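D-2-hydroxyacid dehydrogensase protein (Ketogulonicigenium vulgare, PDB 4LSW) probably catalyses the NAD(P)-dependent interconversion of D-2-hydroxyacids and 2-oxoacids, as a member of the D-isomer-specific 2-hydroxyacid dehydrogenase family. Local coordinates at residues L151-I156 with S180-W185; G145-V150 with D168-Y173. One frame throughout, in Å; residues are numbered along the deposited sequence.

Interaction 1 of 2, residues L151-I156 with S180-W185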
loop_
_atom_site.group_PDB
_atom_site.type_symbol
_atom_site.label_atom_id
_atom_site.label_comp_id
_atom_site.label_asym_id
_atom_site.label_seq_id
_atom_site.Cartn_x
_atom_site.Cartn_y
_atom_site.Cartn_z
ATOM N N LEU A 151 1.198 -12.824 6.625
ATOM C CA LEU A 151 2.543 -12.372 6.982
ATOM C C LEU A 151 2.489 -10.881 7.290
ATOM O O LEU A 151 2.383 -10.040 6.388
ATOM C CB LEU A 151 3.522 -12.670 5.848
ATOM C CG LEU A 151 4.965 -12.238 6.081
ATOM C CD1 LEU A 151 5.500 -12.853 7.368
ATOM C CD2 LEU A 151 5.805 -12.667 4.907
ATOM N N GLY A 152 2.515 -10.569 8.582
ATOM C CA GLY A 152 2.288 -9.213 9.056
ATOM C C GLY A 152 0.841 -9.060 9.478
ATOM O O GLY A 152 -0.044 -8.979 8.624
ATOM N N LEU A 153 0.594 -9.041 10.783
ATOM C CA LEU A 153 -0.775 -8.929 11.284
ATOM C C LEU A 153 -1.009 -7.596 11.998
ATOM O O LEU A 153 -1.431 -7.551 13.158
ATOM C CB LEU A 153 -1.134 -10.117 12.181
ATOM C CG LEU A 153 -2.647 -10.340 12.254
ATOM C CD1 LEU A 153 -3.135 -11.166 11.069
ATOM C CD2 LEU A 153 -3.028 -10.979 13.575
ATOM N N GLY A 154 -0.705 -6.516 11.282
ATOM C CA GLY A 154 -1.067 -5.175 11.701
ATOM C C GLY A 154 -2.478 -4.868 11.233
ATOM O O GLY A 154 -3.288 -5.777 11.081
ATOM N N ARG A 155 -2.766 -3.590 11.001
ATOM C CA ARG A 155 -4.098 -3.162 10.591
ATOM C C ARG A 155 -4.616 -3.964 9.398
ATOM O O ARG A 155 -5.731 -4.522 9.436
ATOM C CB ARG A 155 -4.063 -1.681 10.212
ATOM C CG ARG A 155 -3.717 -0.738 11.356
ATOM C CD ARG A 155 -3.226 0.605 10.833
ATOM N NE ARG A 155 -3.198 1.619 11.887
ATOM C CZ ARG A 155 -2.205 1.772 12.764
ATOM N NH1 ARG A 155 -1.147 0.970 12.733
ATOM N NH2 ARG A 155 -2.275 2.725 13.684
ATOM N N ILE A 156 -3.812 -4.024 8.346
ATOM C CA ILE A 156 -4.239 -4.652 7.105
ATOM C C ILE A 156 -4.355 -6.156 7.260
ATOM O O ILE A 156 -5.360 -6.754 6.870
ATOM C CB ILE A 156 -3.309 -4.310 5.935
ATOM C CG1 ILE A 156 -3.349 -2.801 5.692
ATOM C CG2 ILE A 156 -3.752 -5.060 4.678
ATOM C CD1 ILE A 156 -2.449 -2.327 4.592
ATOM N N SER A 180 -2.568 -9.443 20.578
ATOM C CA SER A 180 -3.622 -9.695 21.556
ATOM C C SER A 180 -4.971 -9.883 20.884
ATOM O O SER A 180 -5.870 -10.535 21.427
ATOM C CB SER A 180 -3.703 -8.556 22.575
ATOM O OG SER A 180 -4.004 -7.324 21.943
ATOM N N TYR A 181 -5.092 -9.311 19.694
ATOM C CA TYR A 181 -6.339 -9.342 18.954
ATOM C C TYR A 181 -6.445 -10.530 18.009
ATOM O O TYR A 181 -7.346 -10.569 17.171
ATOM C CB TYR A 181 -6.527 -8.026 18.200
ATOM C CG TYR A 181 -5.326 -7.539 17.394
ATOM C CD1 TYR A 181 -5.028 -8.075 16.143
ATOM C CD2 TYR A 181 -4.523 -6.505 17.865
ATOM C CE1 TYR A 181 -3.956 -7.597 15.395
ATOM C CE2 TYR A 181 -3.446 -6.026 17.129
ATOM C CZ TYR A 181 -3.165 -6.573 15.895
ATOM O OH TYR A 181 -2.107 -6.090 15.157
ATOM N N ALA A 182 -5.547 -11.505 18.157
ATOM C CA ALA A 182 -5.602 -12.718 17.337
ATOM C C ALA A 182 -5.726 -13.994 18.164
ATOM O O ALA A 182 -4.968 -14.942 17.965
ATOM C CB ALA A 182 -4.375 -12.796 16.444
ATOM N N PRO A 183 -6.697 -14.041 19.087
ATOM C CA PRO A 183 -6.706 -15.204 19.978
ATOM C C PRO A 183 -7.027 -16.537 19.301
ATOM O O PRO A 183 -6.649 -17.576 19.841
ATOM C CB PRO A 183 -7.813 -14.856 20.982
ATOM C CG PRO A 183 -8.717 -13.947 20.234
ATOM C CD PRO A 183 -7.821 -13.128 19.368
ATOM N N ASP A 184 -7.685 -16.517 18.144
ATOM C CA ASP A 184 -8.119 -17.758 17.509
ATOM C C ASP A 184 -7.281 -18.164 16.299
ATOM O O ASP A 184 -7.619 -19.111 15.591
ATOM C CB ASP A 184 -9.588 -17.656 17.110
ATOM C CG ASP A 184 -10.495 -17.422 18.296
ATOM O OD1 ASP A 184 -10.305 -18.101 19.325
ATOM O OD2 ASP A 184 -11.373 -16.544 18.199
ATOM N N TRP A 185 -6.189 -17.442 16.066
ATOM C CA TRP A 185 -5.300 -17.737 14.951
ATOM C C TRP A 185 -3.908 -18.109 15.456
ATOM O O TRP A 185 -3.438 -17.589 16.475
ATOM C CB TRP A 185 -5.228 -16.548 13.994
ATOM C CG TRP A 185 -6.582 -16.086 13.542
ATOM C CD1 TRP A 185 -7.661 -16.871 13.245
ATOM C CD2 TRP A 185 -7.011 -14.730 13.380
ATOM N NE1 TRP A 185 -8.727 -16.085 12.883
ATOM C CE2 TRP A 185 -8.362 -14.768 12.967
ATOM C CE3 TRP A 185 -6.386 -13.492 13.532
ATOM C CZ2 TRP A 185 -9.097 -13.604 12.713
ATOM C CZ3 TRP A 185 -7.117 -12.337 13.295
ATOM C CH2 TRP A 185 -8.457 -12.400 12.881
#
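The Tyr181 ring meets the glycine-rich turn with its edge: the carbonyl O of Leu153 lies in the ring plane and takes a hydrogen bond from Tyr181 OH at 2.6 Å. The hydroxyl approaches in the carbonyl plane, with a C=O...OH angle of 147°. Elsewhere the same ring meets Phe158 edge-to-face. Trp185 also presents an edge, its CE3 standing 4.2 Å from CD2 of Leu153, which sits near the indole plane. That one methyl carries the apolar half of the contact. It packs 3.7 Å from Ala182 CB and reaches the flank of the tyrosine at CE1, 4.0 Å away, the leucine and tyrosine side chains running past each other in opposite directions. Leu153 sends CG away from its own backbone N (chi1 -157°), which carries CD2 into the angle between the two aromatic residues. The backbone N of Leu153 is in turn hydrogen-bonded to Asp175 OD2, so this residue is gripped at both its N-H and its C=O. Gly154 follows as N-cap of helix 155-165, with its CA 3.7 Å from Tyr181 OH. The strand, tight turn and helix, with Gly152, Gly154 and Gly157 spaced as GxGxxG, are consistent with the dinucleotide-binding turn of a Rossmann fold.

Interaction 2 of 2, residues G145-V150 with D168-Y173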
loop_
_atom_site.group_PDB
_atom_site.type_symbol
_atom_site.label_atom_id
_atom_site.label_comp_id
_atom_site.label_asym_id
_atom_site.label_seq_id
_atom_site.Cartn_x
_atom_site.Cartn_y
_atom_site.Cartn_z
ATOM N N GLY A 145 -12.429 -23.165 3.723
ATOM C CA GLY A 145 -12.032 -24.266 4.583
ATOM C C GLY A 145 -10.564 -24.658 4.490
ATOM O O GLY A 145 -10.110 -25.518 5.248
ATOM N N ARG A 146 -9.820 -24.032 3.585
ATOM C CA ARG A 146 -8.421 -24.382 3.378
ATOM C C ARG A 146 -7.523 -23.523 4.274
ATOM O O ARG A 146 -8.018 -22.806 5.144
ATOM C CB ARG A 146 -8.064 -24.290 1.892
ATOM C CG ARG A 146 -8.893 -25.286 1.034
ATOM C CD ARG A 146 -8.488 -25.269 -0.426
ATOM N NE ARG A 146 -7.124 -25.749 -0.635
ATOM C CZ ARG A 146 -6.413 -25.520 -1.733
ATOM N NH1 ARG A 146 -6.927 -24.817 -2.732
ATOM N NH2 ARG A 146 -5.179 -25.996 -1.836
ATOM N N ARG A 147 -6.208 -23.623 4.095
ATOM C CA ARG A 147 -5.274 -23.017 5.034
ATOM C C ARG A 147 -4.696 -21.714 4.488
ATOM O O ARG A 147 -4.219 -21.674 3.357
ATOM C CB ARG A 147 -4.144 -24.008 5.335
ATOM C CG ARG A 147 -4.636 -25.356 5.895
ATOM C CD ARG A 147 -3.524 -26.394 5.821
ATOM N NE ARG A 147 -3.038 -26.550 4.454
ATOM C CZ ARG A 147 -1.965 -27.258 4.111
ATOM N NH1 ARG A 147 -1.252 -27.886 5.034
ATOM N NH2 ARG A 147 -1.607 -27.336 2.833
ATOM N N ALA A 148 -4.747 -20.660 5.296
ATOM C CA ALA A 148 -4.237 -19.357 4.890
ATOM C C ALA A 148 -3.302 -18.796 5.939
ATOM O O ALA A 148 -3.572 -18.907 7.133
ATOM C CB ALA A 148 -5.402 -18.388 4.624
ATOM N N GLY A 149 -2.214 -18.191 5.472
ATOM C CA GLY A 149 -1.265 -17.545 6.356
ATOM C C GLY A 149 -1.228 -16.066 6.055
ATOM O O GLY A 149 -1.317 -15.660 4.897
ATOM N N VAL A 150 -1.093 -15.264 7.101
ATOM C CA VAL A 150 -0.987 -13.821 6.954
ATOM C C VAL A 150 0.358 -13.362 7.510
ATOM O O VAL A 150 0.632 -13.509 8.712
ATOM C CB VAL A 150 -2.156 -13.107 7.647
ATOM C CG1 VAL A 150 -2.079 -11.598 7.457
ATOM C CG2 VAL A 150 -3.490 -13.641 7.109
ATOM N N ASP A 168 -14.258 -19.731 6.586
ATOM C CA ASP A 168 -13.914 -20.868 7.436
ATOM C C ASP A 168 -12.509 -21.378 7.189
ATOM O O ASP A 168 -12.233 -22.570 7.301
ATOM C CB ASP A 168 -14.921 -22.011 7.261
ATOM C CG ASP A 168 -16.289 -21.671 7.808
ATOM O OD1 ASP A 168 -16.384 -20.753 8.649
ATOM O OD2 ASP A 168 -17.261 -22.334 7.394
ATOM N N MET A 169 -11.618 -20.464 6.843
ATOM C CA MET A 169 -10.250 -20.885 6.619
ATOM C C MET A 169 -9.524 -21.158 7.929
ATOM O O MET A 169 -9.902 -20.639 9.004
ATOM C CB MET A 169 -9.509 -19.874 5.746
ATOM C CG MET A 169 -10.233 -19.605 4.432
ATOM S SD MET A 169 -9.268 -18.681 3.246
ATOM C CE MET A 169 -8.310 -20.044 2.577
ATOM N N GLN A 170 -8.510 -22.017 7.835
ATOM C CA GLN A 170 -7.607 -22.291 8.947
ATOM C C GLN A 170 -6.499 -21.253 8.863
ATOM O O GLN A 170 -5.664 -21.294 7.956
ATOM C CB GLN A 170 -7.046 -23.702 8.816
ATOM C CG GLN A 170 -8.126 -24.766 8.595
ATOM C CD GLN A 170 -7.553 -26.083 8.104
ATOM O OE1 GLN A 170 -6.776 -26.740 8.804
ATOM N NE2 GLN A 170 -7.930 -26.475 6.889
ATOM N N ILE A 171 -6.505 -20.321 9.809
ATOM C CA ILE A 171 -5.694 -19.117 9.703
ATOM C C ILE A 171 -4.523 -19.116 10.671
ATOM O O ILE A 171 -4.688 -19.329 11.872
ATOM C CB ILE A 171 -6.558 -17.881 9.954
ATOM C CG1 ILE A 171 -7.672 -17.852 8.912
ATOM C CG2 ILE A 171 -5.714 -16.609 9.886
ATOM C CD1 ILE A 171 -8.855 -17.002 9.309
ATOM N N SER A 172 -3.338 -18.880 10.118
ATOM C CA SER A 172 -2.147 -18.637 10.919
ATOM C C SER A 172 -1.512 -17.327 10.479
ATOM O O SER A 172 -1.835 -16.780 9.429
ATOM C CB SER A 172 -1.156 -19.779 10.742
ATOM O OG SER A 172 -0.992 -20.070 9.364
ATOM N N TYR A 173 -0.589 -16.822 11.284
ATOM C CA TYR A 173 0.061 -15.566 10.949
ATOM C C TYR A 173 1.443 -15.513 11.558
ATOM O O TYR A 173 1.740 -16.235 12.516
ATOM C CB TYR A 173 -0.763 -14.373 11.446
ATOM C CG TYR A 173 -0.774 -14.188 12.952
ATOM C CD1 TYR A 173 -1.619 -14.934 13.763
ATOM C CD2 TYR A 173 0.054 -13.251 13.560
ATOM C CE1 TYR A 173 -1.634 -14.756 15.156
ATOM C CE2 TYR A 173 0.044 -13.061 14.937
ATOM C CZ TYR A 173 -0.804 -13.811 15.728
ATOM O OH TYR A 173 -0.795 -13.604 17.102
#
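From Arg146 O, which receives Gln170 N, to Ser172 O, which receives Val150 N, four backbone hydrogen bonds join parallel strands 147-150 and 170-173, their axes 4.5 Å apart. Between these two, Gln170 O receives Ala148 N, and Ala148 O receives Ser172 N at 3.0 Å. CA-H...O contacts fill in between, as from Ile171 CA to Ala148 O at 3.3 Å. One side chain extends this ladder: Gln170 NE2 donates to Gly145 O at 2.9 Å, the acceptor lying only 11° out of the amide plane. The Gln170 amide also lies against the aliphatic part of Arg147, whose CG is 3.6 Å from NE2, while the guanidinium goes on to a salt bridge with Asp199. Apolar packing occupies the face that carries Ala148 and Ile171. There Met169 bends at its thioether (chi3 82°), bringing CE within 3.9 Å of Ala148 CB, and both side chains touch Leu164 of helix 155-165. Replacing Met169 with an alanine would take away the thioether arm and would probably open a gap beside Ala148, where Leu164 would lose a packing partner. Further along, Val150 CB and Tyr173 CB meet at 4.2 Å. The chemistry thus implies that main-chain bonds set the strand pairing, the glutamine holds the loop at Gly145, just ahead of strand 147-150, and apolar groups bind the sheet to its helix.

The two interactions belong to one beta-alpha-beta unit, strand 147-151, helix 155-165 and strand 170-174, in the seven-stranded parallel sheet of the NAD-binding domain. Their segments alternate along the chain: 145-150 runs straight into 151-156, and 168-173 comes before 180-185. Interaction 2 pairs the strands; interaction 1, its centre 12 Å away, lies past their C-terminal ends, where the glycine turn meets the loop leading to edge strand 186-188. Tyr173 joins them, its CD2 3.6 Å from Leu153 CB and its CE1 3.6 Å from Ala182 CB. Strand 147-151 therefore continues directly into the turn expected to face the dinucleotide, as in other Rossmann domains, while strand 170-174 leads into the loop that packs against that turn.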